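Local coordinates for protein glycoside hydrolase family 81 (PDB 6FOP) that probably hydrolyses beta-1,3-glucans such as laminarin, as a family 81 glycoside hydrolase of Clostridium thermocellum, at residues H562-N567 and S571-I576; N533-L538 and G575-P580; N489-S494 and T525-A530; D541-S546 and N550-V555. All blocks are in the same frame, centred on the assembly; numbering follows the deposited sequence.

Interaction 1: residues H562-N567 and S571-I576; sequences HEIWWN and SEKHGI. With NI (nickel (II) ion), chain B.
E572 opens the contact from helix 570-575 by taking a hydrogen bond from the indole of W566, NE1 to OE1 2.8 Å with an N-H...O angle of 155°. The oxygen lies almost in the indole plane, at its edge, yet the N-H reaches it from above the carboxylate plane, 55° out of it. The other oxygen, OE2, is held by T569 and N613. K573 comes next, its chain fully extended along the 562-567 backbone, so that CG packs on I564 CG1 at 3.9 Å and CD passes the carbonyl O of H562 at 3.5 Å. Its amine ends on a water, NZ to water O 2.8 Å, which also lies in the imidazole plane of H562 and accepts from ND1. H574 then turns its ring to the metal: its NE2 binds nickel at 2.1 Å, and so does NE2 of H562, the two imidazoles meeting rim to rim with their planes steeply inclined. CG of H562 stands anti to the backbone N (chi1 -168°), swinging the ring across to H574, whose ND1 is fixed by N598. I576 closes the segment with apolar contacts, CD1 against I564 CG2 at 3.7 Å and CG2 near W566 CH2, while I564 CD1 sits over the centre of the indole face. E601 and E605 of helix 592-606 complete the coordination, making a two-histidine, two-glutamate nickel site that ties a loop and two helices together.

Interaction 2: residues N533-L538 and G575-P580; sequences NYWFDL and GINFLP
W535 brings the pyrrole part of its indole against the side-chain amide of N577, CD1 to OD1 3.3 Å; the side chains cross at about a right angle, with ring and amide planes 54° apart. The amide lies obliquely to the ring, and W535 CD1 touches its nitrogen nearly as closely, ND2 of N577 at 3.4 Å. NE1 and OD1 are neighbours, but the angle between them is poor and each is bonded to another group: NE1 to the backbone carbonyl of the engineered A492, OD1 to the hydroxyl of S494. ND2 is shared between Y551 OH and the same A492 O, so every polar atom of this buried amide has a partner and its rotation is fixed. F536 takes the apolar share. With CG anti to its own carbonyl carbon (chi1 -60°), its ring is carried out toward the 575-580 loop, where CZ approaches N577 O at 4.0 Å, the oxygen lying near the ring plane at the edge. CE1 of the F536 ring meets CE1 of F578 at 4.2 Å, at the edge of the F578 ring, which also touches I617 and Q618 of helix 615-622. Within the loop, G575 O accepts from both F578 N (2.9 Å) and L579 N (3.0 Å). Such packing of a helix exit on an inter-helix loop is consistent with the (alpha/alpha)6 barrel of family 81 catalytic domains.

Interaction 3: residues N489-S494 and T525-A530; sequences NNQASS and TTEVEA. Unlike the reference sequence in segment 489-494: A492 (reference Glu).
Q491 and E527 approach each other from opposite directions, and one hydrogen bond carries nearly the whole contact: Q491 NE2 to E527 OE2, 2.9 Å, with an N-H...O angle of 161°. The carboxylate oxygen lies only 5° out of the amide plane, is approached nearly along its C-O axis, and the amide and carboxylate planes are 27° apart. Both side chains start with CG anti to the backbone N, but they differ further out. That of Q491 stays extended and spans the gap from strand 490-491, whereas that of E527 bends at chi2 as it leaves helix 514-534. The other ends are also occupied: Q491 OE1 is bonded to H417 NE2, and E527 OE1 to S477 OG and W501 NE1. Both side chains also touch A497 of helix 494-511. Away from this bond the two segments stand well apart. S494 turns its CB toward the helix, yet its side chain comes no closer than 4.6 Å, and its hydroxyl serves N577 instead. A492, next to Q491, is engineered in place of a glutamate and takes no part in this contact. Just before the strand, N489 OD1 accepts from N490 N at 2.8 Å through a lone pair in the carbonyl plane. Buried with amide, hydroxyl and indole donors around it, the E527 carboxylate is probably kept in its anionic form, and its bond to Q491 NE2, with that between H417 and OE1, fixes the orientation of the Q491 amide.

Interaction 4: residues D541-S546 and N550-V555; sequences DIFSPS and NYASMV
F543 supplies most of the contact, driving the edge of its ring into the backbone of residues 550-552. CE2 of F543 lies 3.7 Å from Y551 N and 3.8 Å from N550 C, both near the ring plane, so that the phenyl meets the N550-Y551 peptide with its rim. CZ reaches a little farther along, to A552 N, and packs on the alanine methyl group, F543 CZ to A552 CB 3.9 Å. With CG anti to the carbonyl carbon (chi1 -62°), the ring projects from the 541-546 loop toward residues 550-552. A552 answers with a CB that points toward the loop, and its backbone is hydrogen-bonded to W535. It stands just ahead of strand 554-556 in a four-stranded antiparallel sheet, and the chain enters that strand through a classic beta bulge, S553 and M554 both facing C561. N550 takes part through its backbone alone: its side chain leaves the contact, while its carbonyl carbon borders the F543 ring, its N is bonded to E601 and its O to Y594, both of helix 592-606. Y551 likewise turns its ring away, and the backbone N of S553 sits 3.8 Å above one face of that ring, offset toward the rim. On the other segment, the backbone N of F543 is bonded to D537. Immediately after F543, S544 OG gives a hydrogen bond to S546 OG at 2.8 Å.

All four contacts lie in the family 81 C-terminal region, with centres 8 to 16 Å apart; the nearest pair is interactions 2 and 3, which both use helix 514-534. Along the chain interaction 3 closes before interaction 1 opens, and interaction 4 is nested inside the loop closed by interaction 2. Interactions 1 and 2 overlap at G575 and I576. Interactions 3 and 4 reach neighbouring strands of one four-stranded sheet, 490-491 and 554-556, while Y551 OH of interaction 4 bonds K573 O of interaction 1. The sequence from 489 to 580 thus folds back repeatedly on itself, bringing the nickel site, the four-stranded sheet and helix 514-534 together.

Interaction 1: residues H562-N567 and S571-I576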
# COMPACT_ATOMS: atom_id res chain seq x y z
N HIS A 562 -16.90 -4.40 5.40
CA HIS A 562 -17.22 -3.31 6.32
C HIS A 562 -17.09 -3.83 7.76
O HIS A 562 -18.00 -3.69 8.59
CB HIS A 562 -18.61 -2.83 5.98
CG HIS A 562 -19.03 -1.54 6.62
ND1 HIS A 562 -19.60 -1.47 7.87
CD2 HIS A 562 -19.09 -0.29 6.11
CE1 HIS A 562 -19.95 -0.22 8.13
NE2 HIS A 562 -19.68 0.51 7.07
N GLU A 563 -15.93 -4.42 8.03
CA GLU A 563 -15.57 -5.00 9.33
C GLU A 563 -14.22 -4.46 9.77
O GLU A 563 -13.42 -4.04 8.93
CB GLU A 563 -15.53 -6.53 9.26
CG GLU A 563 -16.85 -7.16 8.87
CD GLU A 563 -16.80 -8.68 8.81
OE1 GLU A 563 -15.87 -9.23 8.21
OE2 GLU A 563 -17.72 -9.31 9.35
N ILE A 564 -13.97 -4.54 11.07
CA ILE A 564 -12.66 -4.22 11.65
C ILE A 564 -12.26 -5.29 12.63
O ILE A 564 -13.04 -6.21 12.92
CB ILE A 564 -12.63 -2.80 12.29
CG1 ILE A 564 -13.67 -2.66 13.43
CG2 ILE A 564 -12.82 -1.74 11.22
CD1 ILE A 564 -13.58 -1.36 14.21
N TRP A 565 -11.04 -5.18 13.17
CA TRP A 565 -10.52 -6.27 13.99
C TRP A 565 -11.07 -6.40 15.38
O TRP A 565 -10.83 -7.41 16.05
CB TRP A 565 -8.99 -6.22 14.05
CG TRP A 565 -8.24 -6.60 12.82
CD1 TRP A 565 -7.33 -5.83 12.15
CD2 TRP A 565 -8.26 -7.87 12.15
NE1 TRP A 565 -6.77 -6.55 11.11
CE2 TRP A 565 -7.35 -7.80 11.08
CE3 TRP A 565 -8.99 -9.05 12.33
CZ2 TRP A 565 -7.13 -8.87 10.20
CZ3 TRP A 565 -8.77 -10.13 11.48
CH2 TRP A 565 -7.85 -10.03 10.41
N TRP A 566 -11.80 -5.39 15.85
CA TRP A 566 -12.44 -5.44 17.16
C TRP A 566 -13.91 -5.10 17.03
O TRP A 566 -14.36 -4.63 15.99
CB TRP A 566 -11.70 -4.54 18.15
CG TRP A 566 -11.88 -3.06 17.95
CD1 TRP A 566 -12.78 -2.27 18.58
CD2 TRP A 566 -11.14 -2.20 17.08
NE1 TRP A 566 -12.65 -0.96 18.18
CE2 TRP A 566 -11.64 -0.88 17.26
CE3 TRP A 566 -10.06 -2.40 16.20
CZ2 TRP A 566 -11.14 0.21 16.57
CZ3 TRP A 566 -9.56 -1.28 15.51
CH2 TRP A 566 -10.09 -0.00 15.72
N ASN A 567 -14.65 -5.30 18.11
CA ASN A 567 -16.09 -5.08 18.12
C ASN A 567 -16.37 -3.60 18.41
O ASN A 567 -16.82 -3.24 19.48
CB ASN A 567 -16.75 -5.99 19.14
CG ASN A 567 -18.26 -5.93 19.08
OD1 ASN A 567 -18.86 -5.44 18.12
ND2 ASN A 567 -18.89 -6.45 20.11
N SER A 571 -18.90 4.16 13.81
CA SER A 571 -18.01 5.32 13.83
C SER A 571 -16.54 4.90 13.82
O SER A 571 -15.73 5.47 13.06
CB SER A 571 -18.31 6.24 14.99
OG SER A 571 -17.43 7.33 14.98
N GLU A 572 -16.18 3.93 14.67
CA GLU A 572 -14.83 3.36 14.63
C GLU A 572 -14.53 2.71 13.27
O GLU A 572 -13.44 2.90 12.72
CB GLU A 572 -14.61 2.37 15.77
CG GLU A 572 -14.62 3.07 17.13
CD GLU A 572 -14.69 2.09 18.27
OE1 GLU A 572 -13.62 1.66 18.73
OE2 GLU A 572 -15.83 1.76 18.70
N LYS A 573 -15.49 1.97 12.71
CA LYS A 573 -15.24 1.31 11.44
C LYS A 573 -14.89 2.32 10.35
O LYS A 573 -13.98 2.09 9.55
CB LYS A 573 -16.43 0.45 11.02
CG LYS A 573 -16.68 -0.74 11.92
CD LYS A 573 -17.79 -1.63 11.41
CE LYS A 573 -18.13 -2.69 12.44
NZ LYS A 573 -19.13 -3.67 11.95
N HIS A 574 -15.61 3.45 10.30
CA HIS A 574 -15.31 4.52 9.34
C HIS A 574 -14.00 5.26 9.70
O HIS A 574 -13.18 5.55 8.82
CB HIS A 574 -16.50 5.49 9.30
CG HIS A 574 -17.62 5.00 8.43
ND1 HIS A 574 -18.02 5.65 7.30
CD2 HIS A 574 -18.37 3.88 8.50
CE1 HIS A 574 -18.98 4.98 6.72
NE2 HIS A 574 -19.22 3.91 7.43
N GLY A 575 -13.80 5.52 11.00
CA GLY A 575 -12.69 6.35 11.44
C GLY A 575 -11.31 5.75 11.24
O GLY A 575 -10.32 6.50 11.16
N ILE A 576 -11.20 4.41 11.18
CA ILE A 576 -9.88 3.81 10.98
C ILE A 576 -9.28 4.15 9.63
O ILE A 576 -8.09 3.92 9.46
CB ILE A 576 -9.83 2.28 11.18
CG1 ILE A 576 -10.71 1.52 10.16
CG2 ILE A 576 -10.19 1.89 12.63
CD1 ILE A 576 -10.09 0.22 9.70
NI NI B . -20.51 2.40 6.87
O HOH W 1 -20.91 -2.70 10.08

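Interaction 2: residues N533-L538 and G575-P580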
# COMPACT_ATOMS: atom_id res chain seq x y z
N ASN A 533 -10.47 4.55 -4.81
CA ASN A 533 -11.18 3.45 -5.44
C ASN A 533 -11.62 2.34 -4.50
O ASN A 533 -12.83 2.05 -4.41
CB ASN A 533 -10.31 2.88 -6.57
CG ASN A 533 -10.28 3.81 -7.76
OD1 ASN A 533 -11.23 3.86 -8.54
ND2 ASN A 533 -9.20 4.54 -7.90
N TYR A 534 -10.67 1.70 -3.82
CA TYR A 534 -10.95 0.40 -3.17
C TYR A 534 -11.48 0.54 -1.76
O TYR A 534 -12.08 -0.38 -1.24
CB TYR A 534 -9.72 -0.54 -3.26
CG TYR A 534 -9.14 -0.54 -4.66
CD1 TYR A 534 -9.92 -0.89 -5.77
CD2 TYR A 534 -7.85 -0.12 -4.89
CE1 TYR A 534 -9.43 -0.80 -7.05
CE2 TYR A 534 -7.34 -0.02 -6.16
CZ TYR A 534 -8.12 -0.36 -7.25
OH TYR A 534 -7.62 -0.25 -8.54
N TRP A 535 -11.24 1.69 -1.12
CA TRP A 535 -11.83 1.98 0.20
C TRP A 535 -13.07 2.87 0.14
O TRP A 535 -14.08 2.58 0.78
CB TRP A 535 -10.76 2.61 1.13
CG TRP A 535 -9.81 1.63 1.79
CD1 TRP A 535 -9.92 1.14 3.02
CD2 TRP A 535 -8.64 0.99 1.21
NE1 TRP A 535 -8.89 0.29 3.31
CE2 TRP A 535 -8.08 0.18 2.21
CE3 TRP A 535 -7.99 1.07 -0.03
CZ2 TRP A 535 -6.91 -0.56 2.01
CZ3 TRP A 535 -6.83 0.33 -0.22
CH2 TRP A 535 -6.32 -0.49 0.78
N PHE A 536 -13.02 3.93 -0.67
CA PHE A 536 -14.13 4.88 -0.73
C PHE A 536 -15.00 4.80 -1.98
O PHE A 536 -16.08 5.39 -1.99
CB PHE A 536 -13.61 6.32 -0.60
CG PHE A 536 -12.88 6.61 0.69
CD1 PHE A 536 -13.37 6.16 1.90
CD2 PHE A 536 -11.71 7.38 0.69
CE1 PHE A 536 -12.70 6.44 3.09
CE2 PHE A 536 -11.05 7.69 1.89
CZ PHE A 536 -11.54 7.18 3.08
N ASP A 537 -14.51 4.10 -3.02
CA ASP A 537 -15.22 3.99 -4.32
C ASP A 537 -15.89 5.31 -4.71
O ASP A 537 -17.10 5.40 -4.93
CB ASP A 537 -16.25 2.83 -4.29
CG ASP A 537 -16.84 2.51 -5.64
OD1 ASP A 537 -16.28 2.90 -6.67
OD2 ASP A 537 -17.89 1.79 -5.66
N LEU A 538 -15.07 6.36 -4.82
CA LEU A 538 -15.60 7.68 -5.16
C LEU A 538 -16.30 7.74 -6.50
O LEU A 538 -17.23 8.52 -6.67
CB LEU A 538 -14.49 8.74 -5.11
CG LEU A 538 -13.78 9.00 -3.79
CD1 LEU A 538 -12.86 10.19 -3.97
CD2 LEU A 538 -14.78 9.28 -2.68
N GLY A 575 -13.80 5.52 11.00
CA GLY A 575 -12.69 6.35 11.44
C GLY A 575 -11.31 5.75 11.24
O GLY A 575 -10.32 6.50 11.16
N ILE A 576 -11.20 4.41 11.18
CA ILE A 576 -9.88 3.81 10.98
C ILE A 576 -9.28 4.15 9.63
O ILE A 576 -8.09 3.92 9.46
CB ILE A 576 -9.83 2.28 11.18
CG1 ILE A 576 -10.71 1.52 10.16
CG2 ILE A 576 -10.19 1.89 12.63
CD1 ILE A 576 -10.09 0.22 9.70
N ASN A 577 -10.06 4.65 8.67
CA ASN A 577 -9.52 5.10 7.40
C ASN A 577 -9.38 6.60 7.28
O ASN A 577 -9.12 7.13 6.22
CB ASN A 577 -10.26 4.45 6.21
CG ASN A 577 -9.64 3.12 5.87
OD1 ASN A 577 -8.55 3.09 5.30
ND2 ASN A 577 -10.26 2.03 6.33
N PHE A 578 -9.60 7.28 8.41
CA PHE A 578 -9.29 8.70 8.51
C PHE A 578 -8.05 8.95 9.35
O PHE A 578 -7.18 9.75 8.96
CB PHE A 578 -10.46 9.50 9.12
CG PHE A 578 -11.83 9.22 8.52
CD1 PHE A 578 -12.00 8.78 7.22
CD2 PHE A 578 -12.97 9.44 9.28
CE1 PHE A 578 -13.27 8.53 6.72
CE2 PHE A 578 -14.23 9.17 8.79
CZ PHE A 578 -14.39 8.72 7.49
N LEU A 579 -7.95 8.30 10.51
CA LEU A 579 -6.89 8.64 11.45
C LEU A 579 -5.56 7.98 11.06
O LEU A 579 -5.54 6.86 10.49
CB LEU A 579 -7.32 8.33 12.88
CG LEU A 579 -7.28 6.88 13.34
CD1 LEU A 579 -5.87 6.46 13.80
CD2 LEU A 579 -8.27 6.70 14.49
N PRO A 580 -4.42 8.60 11.36
CA PRO A 580 -4.33 9.93 11.96
C PRO A 580 -4.61 11.02 10.93
O PRO A 580 -4.14 10.96 9.80
CB PRO A 580 -2.89 10.00 12.43
CG PRO A 580 -2.15 9.15 11.43
CD PRO A 580 -3.10 8.04 11.05

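Interaction 3: residues N489-S494 and T525-A530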
# COMPACT_ATOMS: atom_id res chain seq x y z
N ASN A 489 -3.62 -11.31 1.66
CA ASN A 489 -3.16 -10.19 2.50
C ASN A 489 -4.33 -9.25 2.73
O ASN A 489 -5.38 -9.39 2.11
CB ASN A 489 -1.91 -9.55 1.89
CG ASN A 489 -0.95 -9.04 2.96
OD1 ASN A 489 -1.37 -8.37 3.91
ND2 ASN A 489 0.32 -9.33 2.83
N ASN A 490 -4.13 -8.28 3.63
CA ASN A 490 -5.15 -7.32 3.98
C ASN A 490 -4.52 -5.98 4.31
O ASN A 490 -3.37 -5.92 4.70
CB ASN A 490 -6.01 -7.77 5.17
CG ASN A 490 -5.26 -7.69 6.46
OD1 ASN A 490 -5.23 -6.61 7.10
ND2 ASN A 490 -4.67 -8.80 6.89
N GLN A 491 -5.32 -4.93 4.18
CA GLN A 491 -5.02 -3.67 4.84
C GLN A 491 -6.36 -3.07 5.31
O GLN A 491 -7.29 -2.95 4.51
CB GLN A 491 -4.23 -2.66 3.98
CG GLN A 491 -3.99 -1.33 4.72
CD GLN A 491 -2.98 -0.46 4.04
OE1 GLN A 491 -1.79 -0.49 4.41
NE2 GLN A 491 -3.41 0.30 3.04
N ALA A 492 -6.39 -2.67 6.58
CA ALA A 492 -7.55 -1.94 7.15
C ALA A 492 -7.27 -0.42 7.02
O ALA A 492 -7.80 0.22 6.12
CB ALA A 492 -7.84 -2.41 8.56
N SER A 493 -6.37 0.11 7.84
CA SER A 493 -6.13 1.54 7.85
C SER A 493 -5.21 2.02 6.73
O SER A 493 -3.97 2.06 6.87
CB SER A 493 -5.55 1.99 9.19
OG SER A 493 -5.37 3.42 9.17
N SER A 494 -5.80 2.45 5.62
CA SER A 494 -5.03 3.12 4.57
C SER A 494 -4.43 4.45 5.06
O SER A 494 -3.39 4.88 4.58
CB SER A 494 -5.85 3.35 3.30
OG SER A 494 -6.92 4.25 3.51
N THR A 525 0.98 9.71 -3.28
CA THR A 525 0.07 9.99 -4.37
C THR A 525 -0.62 8.72 -4.85
O THR A 525 -1.83 8.69 -5.09
CB THR A 525 0.83 10.71 -5.49
OG1 THR A 525 1.48 11.90 -4.96
CG2 THR A 525 -0.10 11.13 -6.59
N THR A 526 0.17 7.65 -4.98
CA THR A 526 -0.40 6.41 -5.50
C THR A 526 -1.37 5.79 -4.47
O THR A 526 -2.49 5.41 -4.84
CB THR A 526 0.69 5.42 -5.86
OG1 THR A 526 1.61 6.02 -6.79
CG2 THR A 526 0.07 4.19 -6.51
N GLU A 527 -0.99 5.71 -3.19
CA GLU A 527 -1.90 5.16 -2.20
C GLU A 527 -3.21 5.93 -2.14
O GLU A 527 -4.29 5.33 -2.05
CB GLU A 527 -1.23 5.01 -0.83
CG GLU A 527 -2.04 4.13 0.12
CD GLU A 527 -1.31 2.91 0.69
OE1 GLU A 527 -0.06 2.84 0.62
OE2 GLU A 527 -2.03 1.99 1.17
N VAL A 528 -3.13 7.25 -2.23
CA VAL A 528 -4.35 8.05 -2.21
C VAL A 528 -5.25 7.66 -3.40
O VAL A 528 -6.47 7.51 -3.25
CB VAL A 528 -4.01 9.55 -2.24
CG1 VAL A 528 -5.25 10.38 -2.58
CG2 VAL A 528 -3.45 9.99 -0.87
N GLU A 529 -4.65 7.50 -4.58
CA GLU A 529 -5.44 7.11 -5.77
C GLU A 529 -6.11 5.75 -5.56
O GLU A 529 -7.31 5.57 -5.89
CB GLU A 529 -4.56 7.06 -7.01
CG GLU A 529 -4.08 8.40 -7.48
CD GLU A 529 -5.16 9.26 -8.11
OE1 GLU A 529 -6.14 8.72 -8.70
OE2 GLU A 529 -5.00 10.49 -8.09
N ALA A 530 -5.38 4.79 -4.99
CA ALA A 530 -5.96 3.48 -4.70
C ALA A 530 -7.08 3.57 -3.65
O ALA A 530 -8.14 2.95 -3.78
CB ALA A 530 -4.88 2.49 -4.26

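Interaction 4: residues D541-S546 and N550-V555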
# COMPACT_ATOMS: atom_id res chain seq x y z
N ASP A 541 -18.12 2.85 -9.15
CA ASP A 541 -18.04 1.76 -10.12
C ASP A 541 -17.17 0.58 -9.71
O ASP A 541 -16.98 -0.32 -10.51
CB ASP A 541 -17.62 2.29 -11.50
CG ASP A 541 -16.25 2.92 -11.53
OD1 ASP A 541 -15.55 2.91 -10.50
OD2 ASP A 541 -15.89 3.44 -12.60
N ILE A 542 -16.67 0.56 -8.48
CA ILE A 542 -15.87 -0.54 -7.97
C ILE A 542 -16.74 -1.54 -7.21
O ILE A 542 -16.70 -2.73 -7.49
CB ILE A 542 -14.71 -0.04 -7.07
CG1 ILE A 542 -13.85 1.00 -7.80
CG2 ILE A 542 -13.90 -1.23 -6.55
CD1 ILE A 542 -13.08 0.47 -8.99
N PHE A 543 -17.51 -1.06 -6.23
CA PHE A 543 -18.24 -1.94 -5.33
C PHE A 543 -19.44 -2.55 -6.04
O PHE A 543 -20.10 -1.88 -6.84
CB PHE A 543 -18.70 -1.22 -4.06
CG PHE A 543 -17.58 -0.68 -3.20
CD1 PHE A 543 -16.25 -1.09 -3.34
CD2 PHE A 543 -17.88 0.25 -2.22
CE1 PHE A 543 -15.25 -0.57 -2.52
CE2 PHE A 543 -16.89 0.75 -1.40
CZ PHE A 543 -15.57 0.36 -1.57
N SER A 544 -19.69 -3.81 -5.75
CA SER A 544 -20.87 -4.51 -6.26
C SER A 544 -22.17 -3.85 -5.79
O SER A 544 -22.23 -3.38 -4.66
CB SER A 544 -20.90 -5.95 -5.73
OG SER A 544 -22.10 -6.60 -6.13
N PRO A 545 -23.21 -3.82 -6.64
CA PRO A 545 -24.49 -3.35 -6.14
C PRO A 545 -25.02 -4.13 -4.93
O PRO A 545 -25.81 -3.60 -4.16
CB PRO A 545 -25.42 -3.55 -7.35
CG PRO A 545 -24.53 -3.49 -8.53
CD PRO A 545 -23.23 -4.09 -8.09
N SER A 546 -24.59 -5.39 -4.77
CA SER A 546 -25.01 -6.21 -3.65
C SER A 546 -24.26 -5.89 -2.36
O SER A 546 -24.69 -6.32 -1.31
CB SER A 546 -24.86 -7.69 -3.96
OG SER A 546 -23.51 -8.03 -4.12
N ASN A 550 -21.15 2.27 1.14
CA ASN A 550 -20.39 3.18 0.28
C ASN A 550 -18.90 3.27 0.63
O ASN A 550 -18.18 4.11 0.10
CB ASN A 550 -21.04 4.57 0.24
CG ASN A 550 -20.94 5.33 1.56
OD1 ASN A 550 -20.10 5.07 2.42
ND2 ASN A 550 -21.89 6.25 1.75
N TYR A 551 -18.46 2.36 1.49
CA TYR A 551 -17.15 2.38 2.12
C TYR A 551 -16.80 0.94 2.47
O TYR A 551 -17.66 0.21 2.93
CB TYR A 551 -17.24 3.21 3.40
CG TYR A 551 -16.11 3.01 4.41
CD1 TYR A 551 -14.78 3.30 4.06
CD2 TYR A 551 -16.37 2.52 5.67
CE1 TYR A 551 -13.75 3.12 4.97
CE2 TYR A 551 -15.35 2.34 6.59
CZ TYR A 551 -14.04 2.66 6.24
OH TYR A 551 -13.05 2.53 7.16
N ALA A 552 -15.54 0.57 2.23
CA ALA A 552 -14.97 -0.68 2.73
C ALA A 552 -13.88 -0.33 3.72
O ALA A 552 -12.96 0.42 3.40
CB ALA A 552 -14.39 -1.53 1.59
N SER A 553 -13.97 -0.89 4.92
CA SER A 553 -12.95 -0.67 5.95
C SER A 553 -11.73 -1.58 5.84
O SER A 553 -10.66 -1.20 6.31
CB SER A 553 -13.58 -0.76 7.34
OG SER A 553 -14.35 -1.93 7.48
N MET A 554 -11.91 -2.77 5.26
CA MET A 554 -10.80 -3.70 5.03
C MET A 554 -10.82 -4.23 3.61
O MET A 554 -11.85 -4.68 3.12
CB MET A 554 -10.81 -4.86 6.03
CG MET A 554 -10.55 -4.42 7.43
SD MET A 554 -10.24 -5.67 8.68
CE MET A 554 -8.88 -6.49 7.95
N VAL A 555 -9.65 -4.16 2.99
CA VAL A 555 -9.42 -4.68 1.65
C VAL A 555 -8.46 -5.85 1.73
O VAL A 555 -7.36 -5.72 2.29
CB VAL A 555 -8.84 -3.57 0.73
CG1 VAL A 555 -8.44 -4.12 -0.65
CG2 VAL A 555 -9.84 -2.41 0.63